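Local coordinates for chromosomal replication initiator protein dnaA (Thermotoga maritima, PDB 2Z4S) that binds ATP and origin DNA, probably initiating chromosomal replication by assembling as a spiral filament of AAA+ ATPase subunits at oriC, at residues 130-136 with 254-260; 213-218 with 243-248; 268-273 with 288-294. All blocks are in the same frame, centred on the assembly; numbering follows the deposited sequence.

Contact 1. Residues 130-136 with 254-260; sequences YNPLFIY and MGLVAKL
Met254, the first residue to leave helical geometry after helix 246-253, lays its CG 3.9 Å from CD of Pro132, the two side chains crossing at about a right angle. Gly255 then carries the chain past the Pro132 carbonyl, and Leu256 turns in toward the other segment: its CD1 sits 3.8 Å from CB of Tyr130, while its CB rests against CD1 of Leu133. The carbonyl O of Leu256 takes the N-H of Phe134, N to O 2.8 Å. From Gly255 on, the backbones run in roughly the same sense, residue beside residue, 254-260 probably occupying the place of the fifth strand in the 5-1-4-3-2 sheet of AAA+ ATPases, though it makes no regular strand. Val257 makes only loose contact with two rings, its CG1 near CD1 of Phe134 and CE2 of Tyr136. Ala258 O accepts from Tyr136 N at 3.2 Å, and Leu260 N gives an almost straight bond (167°) to Tyr136 O at 2.9 Å, a parallel bridge around Lys259. CG of Tyr136 lies between its backbone N and carbonyl carbon (chi1 81°), which carries the ring across to Lys259, whose CG makes a CH-pi contact over one ring face, 4.0 Å from the centroid; the lysine chain continues, extended, with CD beside the hydroxyl. A serine in place of Tyr136 would probably leave the Lys259 chain without the ring face it lies on, and free to turn. Leu260 ends the run, its CD1 3.9 Å from CG2 of Ile135 and its side chain also against Asn113, an ADP-binding residue. On the other edge of 133-136, strand 229-234 bonds to the backbones of Leu133 and Ile135. Helix 114-125 packs on Leu133 and Leu260, while helix 210-224 meets Pro132 and Met254 through Phe220.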
loop_
_atom_site.group_PDB
_atom_site.type_symbol
_atom_site.label_atom_id
_atom_site.label_comp_id
_atom_site.label_asym_id
_atom_site.label_seq_id
_atom_site.Cartn_x
_atom_site.Cartn_y
_atom_site.Cartn_z
ATOM N N TYR A 130 -4.392 8.345 16.499
ATOM C CA TYR A 130 -5.150 7.119 16.311
ATOM C C TYR A 130 -4.191 5.968 16.053
ATOM O O TYR A 130 -3.893 5.650 14.901
ATOM C CB TYR A 130 -6.124 7.253 15.136
ATOM C CG TYR A 130 -6.992 8.497 15.166
ATOM C CD1 TYR A 130 -6.815 9.523 14.225
ATOM C CD2 TYR A 130 -7.986 8.657 16.123
ATOM C CE1 TYR A 130 -7.609 10.672 14.239
ATOM C CE2 TYR A 130 -8.788 9.808 16.145
ATOM C CZ TYR A 130 -8.597 10.811 15.203
ATOM O OH TYR A 130 -9.386 11.945 15.224
ATOM N N ASN A 131 -3.713 5.341 17.126
ATOM C CA ASN A 131 -2.772 4.238 17.000
ATOM C C ASN A 131 -3.369 2.885 17.327
ATOM O O ASN A 131 -3.837 2.655 18.433
ATOM C CB ASN A 131 -1.578 4.475 17.905
ATOM C CG ASN A 131 -0.275 4.390 17.162
ATOM O OD1 ASN A 131 -0.121 3.576 16.245
ATOM N ND2 ASN A 131 0.681 5.220 17.553
ATOM N N PRO A 132 -3.328 1.950 16.378
ATOM C CA PRO A 132 -2.754 2.116 15.048
ATOM C C PRO A 132 -3.836 2.177 13.968
ATOM O O PRO A 132 -5.033 2.138 14.245
ATOM C CB PRO A 132 -1.933 0.855 14.905
ATOM C CG PRO A 132 -2.927 -0.180 15.431
ATOM C CD PRO A 132 -3.558 0.519 16.658
ATOM N N LEU A 133 -3.392 2.255 12.726
ATOM C CA LEU A 133 -4.297 2.268 11.592
ATOM C C LEU A 133 -4.073 0.922 10.923
ATOM O O LEU A 133 -2.929 0.518 10.697
ATOM C CB LEU A 133 -3.934 3.410 10.631
ATOM C CG LEU A 133 -4.593 3.457 9.248
ATOM C CD1 LEU A 133 -6.104 3.309 9.335
ATOM C CD2 LEU A 133 -4.195 4.761 8.596
ATOM N N PHE A 134 -5.157 0.219 10.629
ATOM C CA PHE A 134 -5.047 -1.077 9.988
ATOM C C PHE A 134 -5.892 -1.077 8.744
ATOM O O PHE A 134 -7.094 -1.272 8.815
ATOM C CB PHE A 134 -5.522 -2.188 10.924
ATOM C CG PHE A 134 -5.341 -3.567 10.361
ATOM C CD1 PHE A 134 -6.259 -4.094 9.461
ATOM C CD2 PHE A 134 -4.234 -4.333 10.714
ATOM C CE1 PHE A 134 -6.080 -5.370 8.915
ATOM C CE2 PHE A 134 -4.042 -5.609 10.177
ATOM C CZ PHE A 134 -4.970 -6.130 9.272
ATOM N N ILE A 135 -5.253 -0.854 7.604
ATOM C CA ILE A 135 -5.946 -0.837 6.331
ATOM C C ILE A 135 -5.907 -2.227 5.711
ATOM O O ILE A 135 -4.898 -2.914 5.786
ATOM C CB ILE A 135 -5.278 0.163 5.370
ATOM C CG1 ILE A 135 -5.254 1.556 6.004
ATOM C CG2 ILE A 135 -6.025 0.189 4.048
ATOM C CD1 ILE A 135 -4.647 2.619 5.122
ATOM N N TYR A 136 -6.999 -2.649 5.095
ATOM C CA TYR A 136 -7.022 -3.968 4.481
ATOM C C TYR A 136 -7.929 -3.995 3.251
ATOM O O TYR A 136 -8.903 -3.242 3.170
ATOM C CB TYR A 136 -7.482 -5.017 5.510
ATOM C CG TYR A 136 -8.989 -5.111 5.735
ATOM C CD1 TYR A 136 -9.760 -6.056 5.046
ATOM C CD2 TYR A 136 -9.642 -4.262 6.636
ATOM C CE1 TYR A 136 -11.138 -6.159 5.249
ATOM C CE2 TYR A 136 -11.021 -4.355 6.843
ATOM C CZ TYR A 136 -11.760 -5.312 6.144
ATOM O OH TYR A 136 -13.121 -5.427 6.345
ATOM N N MET A 254 -7.578 -2.715 17.919
ATOM C CA MET A 254 -7.630 -1.669 18.941
ATOM C C MET A 254 -7.460 -0.242 18.431
ATOM O O MET A 254 -7.138 0.664 19.201
ATOM C CB MET A 254 -6.573 -1.927 20.018
ATOM C CG MET A 254 -5.161 -1.557 19.596
ATOM S SD MET A 254 -4.044 -1.401 20.994
ATOM C CE MET A 254 -3.363 -3.015 21.003
ATOM N N GLY A 255 -7.657 -0.036 17.140
ATOM C CA GLY A 255 -7.524 1.303 16.605
ATOM C C GLY A 255 -8.317 1.395 15.322
ATOM O O GLY A 255 -9.228 0.577 15.086
ATOM N N LEU A 256 -7.976 2.387 14.497
ATOM C CA LEU A 256 -8.636 2.575 13.214
ATOM C C LEU A 256 -8.456 1.346 12.334
ATOM O O LEU A 256 -7.352 0.829 12.191
ATOM C CB LEU A 256 -8.073 3.799 12.505
ATOM C CG LEU A 256 -8.668 5.118 12.982
ATOM C CD1 LEU A 256 -8.154 6.263 12.119
ATOM C CD2 LEU A 256 -10.187 5.020 12.906
ATOM N N VAL A 257 -9.557 0.895 11.744
ATOM C CA VAL A 257 -9.554 -0.273 10.886
ATOM C C VAL A 257 -10.349 -0.025 9.619
ATOM O O VAL A 257 -11.514 -0.390 9.555
ATOM C CB VAL A 257 -10.183 -1.454 11.607
ATOM C CG1 VAL A 257 -10.186 -2.679 10.715
ATOM C CG2 VAL A 257 -9.432 -1.704 12.890
ATOM N N ALA A 258 -9.726 0.575 8.610
ATOM C CA ALA A 258 -10.412 0.858 7.352
ATOM C C ALA A 258 -10.351 -0.287 6.335
ATOM O O ALA A 258 -9.477 -1.144 6.394
ATOM C CB ALA A 258 -9.841 2.114 6.740
ATOM N N LYS A 259 -11.292 -0.289 5.395
ATOM C CA LYS A 259 -11.359 -1.314 4.348
ATOM C C LYS A 259 -11.448 -0.722 2.926
ATOM O O LYS A 259 -12.265 0.163 2.660
ATOM C CB LYS A 259 -12.575 -2.208 4.574
ATOM C CG LYS A 259 -12.819 -3.166 3.440
ATOM C CD LYS A 259 -14.163 -3.833 3.556
ATOM C CE LYS A 259 -14.354 -4.837 2.440
ATOM N NZ LYS A 259 -15.740 -5.362 2.381
ATOM N N LEU A 260 -10.613 -1.208 2.015
ATOM C CA LEU A 260 -10.643 -0.744 0.637
ATOM C C LEU A 260 -11.473 -1.734 -0.177
ATOM O O LEU A 260 -11.431 -2.929 0.078
ATOM C CB LEU A 260 -9.227 -0.681 0.068
ATOM C CG LEU A 260 -8.309 0.441 0.562
ATOM C CD1 LEU A 260 -6.878 0.145 0.207
ATOM C CD2 LEU A 260 -8.705 1.745 -0.074
#

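Contact 2. Residues 213-218 with 243-248; sequences QTELFH and EFQDRL
Arg247 lies flat on the ring of Phe217 in a cation-pi stack, the guanidinium and ring centres 4.1 Å apart and the planes 23° from parallel. The stack belongs to the N-terminal end of helix 246-253, with Gln245 at its N-cap position, packed on the side of helix 210-224 in the AAA+ domain. Arg247 has its CG between backbone N and carbonyl carbon (chi1 48°), and the extended chain beyond brings CD over the middle of the ring before the guanidinium. The guanidinium also grips Gln245 side-on: NE and NH2 both donate to the single acceptor OE1, each within the guanidinium plane, which probably fixes its rotation over Phe217. Gln245 turns its NE2 to Thr214 OG1, 3.1 Å away and tilted from the amide plane. Gln213 does the rest of the tying. Its OE1 accepts the backbone N-H of Gln245, N to OE1 2.9 Å, nearly along the C=O axis, and its NE2 gives to Glu243 O at 2.8 Å, in the plane of that carbonyl. Between these two bonds the amide is stacked on the Phe244 ring, planes 20° apart, and NE2 also bonds to Leu206 O, outside the two segments. Leu248, one residue on from Arg247, packs against helix 210-224, its CD2 3.9 Å from CA of Phe217 and its CD1 3.6 Å from the carbonyl O of Gln213.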
loop_
_atom_site.group_PDB
_atom_site.type_symbol
_atom_site.label_atom_id
_atom_site.label_comp_id
_atom_site.label_asym_id
_atom_site.label_seq_id
_atom_site.Cartn_x
_atom_site.Cartn_y
_atom_site.Cartn_z
ATOM N N GLN A 213 5.898 -13.213 14.467
ATOM C CA GLN A 213 4.676 -12.693 15.058
ATOM C C GLN A 213 4.904 -12.216 16.489
ATOM O O GLN A 213 4.500 -11.107 16.866
ATOM C CB GLN A 213 3.576 -13.752 15.022
ATOM C CG GLN A 213 2.988 -13.958 13.640
ATOM C CD GLN A 213 1.753 -14.836 13.655
ATOM O OE1 GLN A 213 0.897 -14.697 14.529
ATOM N NE2 GLN A 213 1.644 -15.736 12.677
ATOM N N THR A 214 5.567 -13.044 17.282
ATOM C CA THR A 214 5.845 -12.689 18.666
ATOM C C THR A 214 6.683 -11.420 18.775
ATOM O O THR A 214 6.338 -10.513 19.527
ATOM C CB THR A 214 6.572 -13.837 19.385
ATOM O OG1 THR A 214 5.659 -14.919 19.584
ATOM C CG2 THR A 214 7.112 -13.375 20.727
ATOM N N GLU A 215 7.782 -11.361 18.028
ATOM C CA GLU A 215 8.669 -10.202 18.061
ATOM C C GLU A 215 7.929 -8.936 17.627
ATOM O O GLU A 215 8.088 -7.876 18.242
ATOM C CB GLU A 215 9.885 -10.455 17.155
ATOM C CG GLU A 215 10.939 -9.329 17.092
ATOM C CD GLU A 215 11.501 -8.949 18.454
ATOM O OE1 GLU A 215 11.683 -9.851 19.301
ATOM O OE2 GLU A 215 11.775 -7.746 18.672
ATOM N N LEU A 216 7.120 -9.055 16.573
ATOM C CA LEU A 216 6.353 -7.923 16.062
ATOM C C LEU A 216 5.476 -7.449 17.205
ATOM O O LEU A 216 5.398 -6.248 17.485
ATOM C CB LEU A 216 5.466 -8.350 14.887
ATOM C CG LEU A 216 5.156 -7.351 13.764
ATOM C CD1 LEU A 216 3.929 -7.830 13.030
ATOM C CD2 LEU A 216 4.917 -5.978 14.310
ATOM N N PHE A 217 4.831 -8.413 17.858
ATOM C CA PHE A 217 3.950 -8.155 18.995
ATOM C C PHE A 217 4.514 -7.149 20.003
ATOM O O PHE A 217 3.852 -6.170 20.346
ATOM C CB PHE A 217 3.642 -9.461 19.727
ATOM C CG PHE A 217 2.760 -9.282 20.924
ATOM C CD1 PHE A 217 1.396 -9.058 20.771
ATOM C CD2 PHE A 217 3.298 -9.282 22.202
ATOM C CE1 PHE A 217 0.580 -8.832 21.879
ATOM C CE2 PHE A 217 2.493 -9.056 23.312
ATOM C CZ PHE A 217 1.129 -8.829 23.148
ATOM N N HIS A 218 5.725 -7.390 20.495
ATOM C CA HIS A 218 6.325 -6.471 21.461
ATOM C C HIS A 218 6.722 -5.140 20.817
ATOM O O HIS A 218 6.494 -4.069 21.398
ATOM C CB HIS A 218 7.542 -7.118 22.134
ATOM C CG HIS A 218 7.202 -8.329 22.948
ATOM N ND1 HIS A 218 6.274 -8.303 23.967
ATOM C CD2 HIS A 218 7.638 -9.609 22.869
ATOM C CE1 HIS A 218 6.150 -9.516 24.477
ATOM N NE2 HIS A 218 6.966 -10.326 23.828
ATOM N N GLU A 243 -3.716 -18.532 11.262
ATOM C CA GLU A 243 -2.476 -18.772 12.005
ATOM C C GLU A 243 -1.886 -17.476 12.551
ATOM O O GLU A 243 -0.749 -17.107 12.240
ATOM C CB GLU A 243 -1.454 -19.493 11.113
ATOM C CG GLU A 243 -1.953 -20.834 10.593
ATOM C CD GLU A 243 -0.924 -21.585 9.763
ATOM O OE1 GLU A 243 0.179 -21.857 10.275
ATOM O OE2 GLU A 243 -1.223 -21.917 8.596
ATOM N N PHE A 244 -2.666 -16.792 13.376
ATOM C CA PHE A 244 -2.217 -15.536 13.950
ATOM C C PHE A 244 -2.502 -15.404 15.450
ATOM O O PHE A 244 -3.637 -15.581 15.908
ATOM C CB PHE A 244 -2.863 -14.363 13.194
ATOM C CG PHE A 244 -1.885 -13.536 12.406
ATOM C CD1 PHE A 244 -1.367 -14.003 11.207
ATOM C CD2 PHE A 244 -1.457 -12.303 12.889
ATOM C CE1 PHE A 244 -0.432 -13.254 10.500
ATOM C CE2 PHE A 244 -0.527 -11.548 12.195
ATOM C CZ PHE A 244 -0.011 -12.021 11.001
ATOM N N GLN A 245 -1.463 -15.078 16.208
ATOM C CA GLN A 245 -1.597 -14.897 17.644
ATOM C C GLN A 245 -2.698 -13.881 17.980
ATOM O O GLN A 245 -2.575 -12.697 17.681
ATOM C CB GLN A 245 -0.256 -14.442 18.231
ATOM C CG GLN A 245 0.816 -15.520 18.183
ATOM C CD GLN A 245 2.215 -14.999 18.493
ATOM O OE1 GLN A 245 2.400 -14.158 19.375
ATOM N NE2 GLN A 245 3.211 -15.516 17.773
ATOM N N ASP A 246 -3.773 -14.356 18.599
ATOM C CA ASP A 246 -4.893 -13.506 18.992
ATOM C C ASP A 246 -4.443 -12.206 19.646
ATOM O O ASP A 246 -5.105 -11.179 19.520
ATOM C CB ASP A 246 -5.791 -14.246 19.980
ATOM C CG ASP A 246 -6.206 -15.610 19.484
ATOM O OD1 ASP A 246 -6.973 -15.669 18.499
ATOM O OD2 ASP A 246 -5.762 -16.621 20.076
ATOM N N ARG A 247 -3.333 -12.248 20.369
ATOM C CA ARG A 247 -2.857 -11.044 21.029
ATOM C C ARG A 247 -2.405 -10.009 20.017
ATOM O O ARG A 247 -2.520 -8.811 20.262
ATOM C CB ARG A 247 -1.720 -11.369 21.994
ATOM C CG ARG A 247 -0.638 -12.236 21.412
ATOM C CD ARG A 247 0.504 -12.362 22.398
ATOM N NE ARG A 247 1.651 -13.023 21.791
ATOM C CZ ARG A 247 2.855 -13.074 22.342
ATOM N NH1 ARG A 247 3.063 -12.501 23.519
ATOM N NH2 ARG A 247 3.850 -13.681 21.707
ATOM N N LEU A 248 -1.882 -10.473 18.887
ATOM C CA LEU A 248 -1.458 -9.573 17.825
ATOM C C LEU A 248 -2.727 -9.048 17.167
ATOM O O LEU A 248 -2.957 -7.838 17.103
ATOM C CB LEU A 248 -0.643 -10.320 16.785
ATOM C CG LEU A 248 0.782 -9.821 16.599
ATOM C CD1 LEU A 248 1.305 -10.383 15.286
ATOM C CD2 LEU A 248 0.832 -8.301 16.595
#

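Contact 3. Residues 268-273 with 288-294; sequences RKSIAR and LNFVAEN. With ADP (adenosine-5'-diphosphate), chain C.
The Arg268 guanidinium comes obliquely to the end of helix 287-294, its NH1 3.0 Å from the carbonyl O of Ala292; the chain bends at chi3 (-35°) to bring it there. Over one face of the Phe290 ring, toward the rim, lies Asn294 ND2 of the same helix, and one face of the ADP adenine receives Ile271, with CG2 3.6 Å from N3. Helices 265-279 and 287-294 belong to the helical lid of the AAA+ module and pack with their local axes 8.8 Å apart and 126° between their directions. The polar tie is a salt bridge. Lys269 stretches out fully beyond CG and sets NZ 2.7 Å from Glu293 OE2, approaching from above the carboxylate plane. Glu265 gives NZ a second acidic partner, so the lysine probably eases the repulsion between two nearby carboxylates. Beside the salt bridge the packing is made by small residues, Ala272 CB facing Ala292 CB. Ile271 takes no part in the helix pairing; its side chain packs on the adenine and on Val108. Leu288 splits its methyls over two neighbours, CD2 to Ala272 CB and CD1 to Arg273 CG, the latter at 3.7 Å.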
loop_
_atom_site.group_PDB
_atom_site.type_symbol
_atom_site.label_atom_id
_atom_site.label_comp_id
_atom_site.label_asym_id
_atom_site.label_seq_id
_atom_site.Cartn_x
_atom_site.Cartn_y
_atom_site.Cartn_z
ATOM N N ARG A 268 -12.857 4.239 -11.705
ATOM C CA ARG A 268 -11.725 3.598 -12.345
ATOM C C ARG A 268 -11.156 4.527 -13.412
ATOM O O ARG A 268 -9.964 4.839 -13.397
ATOM C CB ARG A 268 -12.164 2.291 -12.978
ATOM C CG ARG A 268 -11.126 1.196 -12.940
ATOM C CD ARG A 268 -11.745 -0.035 -13.529
ATOM N NE ARG A 268 -13.155 -0.062 -13.163
ATOM C CZ ARG A 268 -14.070 -0.804 -13.768
ATOM N NH1 ARG A 268 -13.727 -1.588 -14.775
ATOM N NH2 ARG A 268 -15.330 -0.753 -13.367
ATOM N N LYS A 269 -12.023 4.975 -14.321
ATOM C CA LYS A 269 -11.614 5.864 -15.408
ATOM C C LYS A 269 -10.804 7.049 -14.934
ATOM O O LYS A 269 -9.789 7.390 -15.538
ATOM C CB LYS A 269 -12.834 6.343 -16.197
ATOM C CG LYS A 269 -13.504 5.207 -16.957
ATOM C CD LYS A 269 -14.593 5.669 -17.918
ATOM C CE LYS A 269 -15.323 4.453 -18.504
ATOM N NZ LYS A 269 -16.454 4.792 -19.423
ATOM N N SER A 270 -11.243 7.675 -13.849
ATOM C CA SER A 270 -10.517 8.815 -13.309
ATOM C C SER A 270 -9.158 8.337 -12.811
ATOM O O SER A 270 -8.157 9.033 -12.941
ATOM C CB SER A 270 -11.293 9.449 -12.158
ATOM O OG SER A 270 -12.615 9.756 -12.547
ATOM N N ILE A 271 -9.123 7.143 -12.235
ATOM C CA ILE A 271 -7.862 6.610 -11.752
ATOM C C ILE A 271 -6.974 6.385 -12.967
ATOM O O ILE A 271 -5.785 6.717 -12.957
ATOM C CB ILE A 271 -8.072 5.278 -10.997
ATOM C CG1 ILE A 271 -8.787 5.544 -9.670
ATOM C CG2 ILE A 271 -6.730 4.589 -10.755
ATOM C CD1 ILE A 271 -9.103 4.294 -8.894
ATOM N N ALA A 272 -7.571 5.830 -14.018
ATOM C CA ALA A 272 -6.860 5.569 -15.257
ATOM C C ALA A 272 -6.211 6.857 -15.747
ATOM O O ALA A 272 -5.026 6.874 -16.095
ATOM C CB ALA A 272 -7.822 5.046 -16.295
ATOM N N ARG A 273 -6.988 7.939 -15.763
ATOM C CA ARG A 273 -6.484 9.233 -16.214
ATOM C C ARG A 273 -5.336 9.719 -15.339
ATOM O O ARG A 273 -4.328 10.218 -15.845
ATOM C CB ARG A 273 -7.594 10.284 -16.196
ATOM C CG ARG A 273 -8.821 9.944 -17.024
ATOM C CD ARG A 273 -9.697 11.188 -17.257
ATOM N NE ARG A 273 -11.001 10.876 -17.853
ATOM C CZ ARG A 273 -12.113 10.632 -17.156
ATOM N NH1 ARG A 273 -12.092 10.668 -15.828
ATOM N NH2 ARG A 273 -13.250 10.353 -17.787
ATOM N N LEU A 288 -8.465 4.803 -23.594
ATOM C CA LEU A 288 -8.424 4.865 -22.138
ATOM C C LEU A 288 -9.757 4.321 -21.656
ATOM O O LEU A 288 -9.818 3.439 -20.804
ATOM C CB LEU A 288 -8.252 6.309 -21.665
ATOM C CG LEU A 288 -7.900 6.489 -20.181
ATOM C CD1 LEU A 288 -7.610 7.947 -19.888
ATOM C CD2 LEU A 288 -9.043 6.005 -19.312
ATOM N N ASN A 289 -10.828 4.854 -22.222
ATOM C CA ASN A 289 -12.168 4.416 -21.875
ATOM C C ASN A 289 -12.322 2.899 -21.977
ATOM O O ASN A 289 -12.890 2.269 -21.091
ATOM C CB ASN A 289 -13.183 5.096 -22.790
ATOM C CG ASN A 289 -14.234 5.848 -22.020
ATOM O OD1 ASN A 289 -13.923 6.795 -21.284
ATOM N ND2 ASN A 289 -15.491 5.430 -22.173
ATOM N N PHE A 290 -11.828 2.310 -23.058
ATOM C CA PHE A 290 -11.933 0.866 -23.219
ATOM C C PHE A 290 -11.135 0.158 -22.129
ATOM O O PHE A 290 -11.598 -0.824 -21.551
ATOM C CB PHE A 290 -11.411 0.422 -24.582
ATOM C CG PHE A 290 -11.406 -1.067 -24.760
ATOM C CD1 PHE A 290 -12.555 -1.735 -25.181
ATOM C CD2 PHE A 290 -10.261 -1.809 -24.469
ATOM C CE1 PHE A 290 -12.571 -3.127 -25.310
ATOM C CE2 PHE A 290 -10.257 -3.200 -24.589
ATOM C CZ PHE A 290 -11.418 -3.864 -25.012
ATOM N N VAL A 291 -9.929 0.651 -21.862
ATOM C CA VAL A 291 -9.080 0.066 -20.834
ATOM C C VAL A 291 -9.754 0.191 -19.469
ATOM O O VAL A 291 -9.912 -0.796 -18.745
ATOM C CB VAL A 291 -7.719 0.772 -20.783
ATOM C CG1 VAL A 291 -6.854 0.171 -19.699
ATOM C CG2 VAL A 291 -7.038 0.645 -22.121
ATOM N N ALA A 292 -10.163 1.410 -19.134
ATOM C CA ALA A 292 -10.815 1.690 -17.862
ATOM C C ALA A 292 -12.037 0.829 -17.625
ATOM O O ALA A 292 -12.358 0.520 -16.490
ATOM C CB ALA A 292 -11.208 3.146 -17.792
ATOM N N GLU A 293 -12.721 0.438 -18.686
ATOM C CA GLU A 293 -13.918 -0.367 -18.536
ATOM C C GLU A 293 -13.750 -1.871 -18.524
ATOM O O GLU A 293 -14.640 -2.579 -18.065
ATOM C CB GLU A 293 -14.906 -0.037 -19.636
ATOM C CG GLU A 293 -15.567 1.292 -19.497
ATOM C CD GLU A 293 -16.578 1.533 -20.608
ATOM O OE1 GLU A 293 -17.338 0.581 -20.931
ATOM O OE2 GLU A 293 -16.614 2.669 -21.147
ATOM N N ASN A 294 -12.631 -2.384 -19.008
ATOM C CA ASN A 294 -12.503 -3.833 -19.065
ATOM C C ASN A 294 -11.348 -4.463 -18.306
ATOM O O ASN A 294 -11.217 -5.680 -18.265
ATOM C CB ASN A 294 -12.505 -4.248 -20.534
ATOM C CG ASN A 294 -13.688 -3.666 -21.283
ATOM O OD1 ASN A 294 -14.832 -4.021 -21.020
ATOM N ND2 ASN A 294 -13.418 -2.748 -22.201
HETATM P PB ADP C . -2.177 -3.106 -3.285
HETATM O O1B ADP C . -2.784 -2.235 -2.271
HETATM O O2B ADP C . -3.001 -4.460 -3.361
HETATM O O3B ADP C . -0.636 -3.407 -2.915
HETATM P PA ADP C . -1.465 -1.041 -4.801
HETATM O O1A ADP C . -1.976 -0.068 -3.818
HETATM O O2A ADP C . 0.093 -1.275 -4.513
HETATM O O3A ADP C . -2.262 -2.449 -4.731
HETATM O "O5'" ADP C . -1.657 -0.540 -6.303
HETATM C "C5'" ADP C . -0.986 0.679 -6.355
HETATM C "C4'" ADP C . -1.038 1.280 -7.733
HETATM O "O4'" ADP C . -2.395 1.456 -8.164
HETATM C "C3'" ADP C . -0.320 2.612 -7.628
HETATM O "O3'" ADP C . 0.821 2.667 -8.489
HETATM C "C2'" ADP C . -1.363 3.668 -7.950
HETATM O "O2'" ADP C . -0.930 4.493 -9.052
HETATM C "C1'" ADP C . -2.652 2.873 -8.280
HETATM N N9 ADP C . -3.789 3.256 -7.427
HETATM C C8 ADP C . -4.366 2.518 -6.434
HETATM N N7 ADP C . -5.361 3.167 -5.906
HETATM C C5 ADP C . -5.483 4.355 -6.526
HETATM C C6 ADP C . -6.357 5.464 -6.405
HETATM N N6 ADP C . -7.375 5.453 -5.473
HETATM N N1 ADP C . -6.178 6.525 -7.219
HETATM C C2 ADP C . -5.201 6.550 -8.125
HETATM N N3 ADP C . -4.365 5.525 -8.271
HETATM C C4 ADP C . -4.469 4.429 -7.504
#

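How the contacts relate
Contacts 1 and 2 both belong to the ATPase core, their centres about 17 Å apart and their nearest atoms about 6 Å. Helix 246-253 joins them: its start is anchored in contact 2, and the chain leaving its end becomes the edge segment of contact 1. The chain then goes on to helix 265-279 and the lid, where contact 3 lies about 29 Å from contact 1 and 40 Å from contact 2, centre to centre. ADP occupies the ground between contacts 1 and 3: the side chain of Leu260 is about 5 Å from it at the nearest atoms, whereas Ile271 of 268-273 touches the adenine. Contact 2 is far from the nucleotide site, across the chain's centre from contact 3.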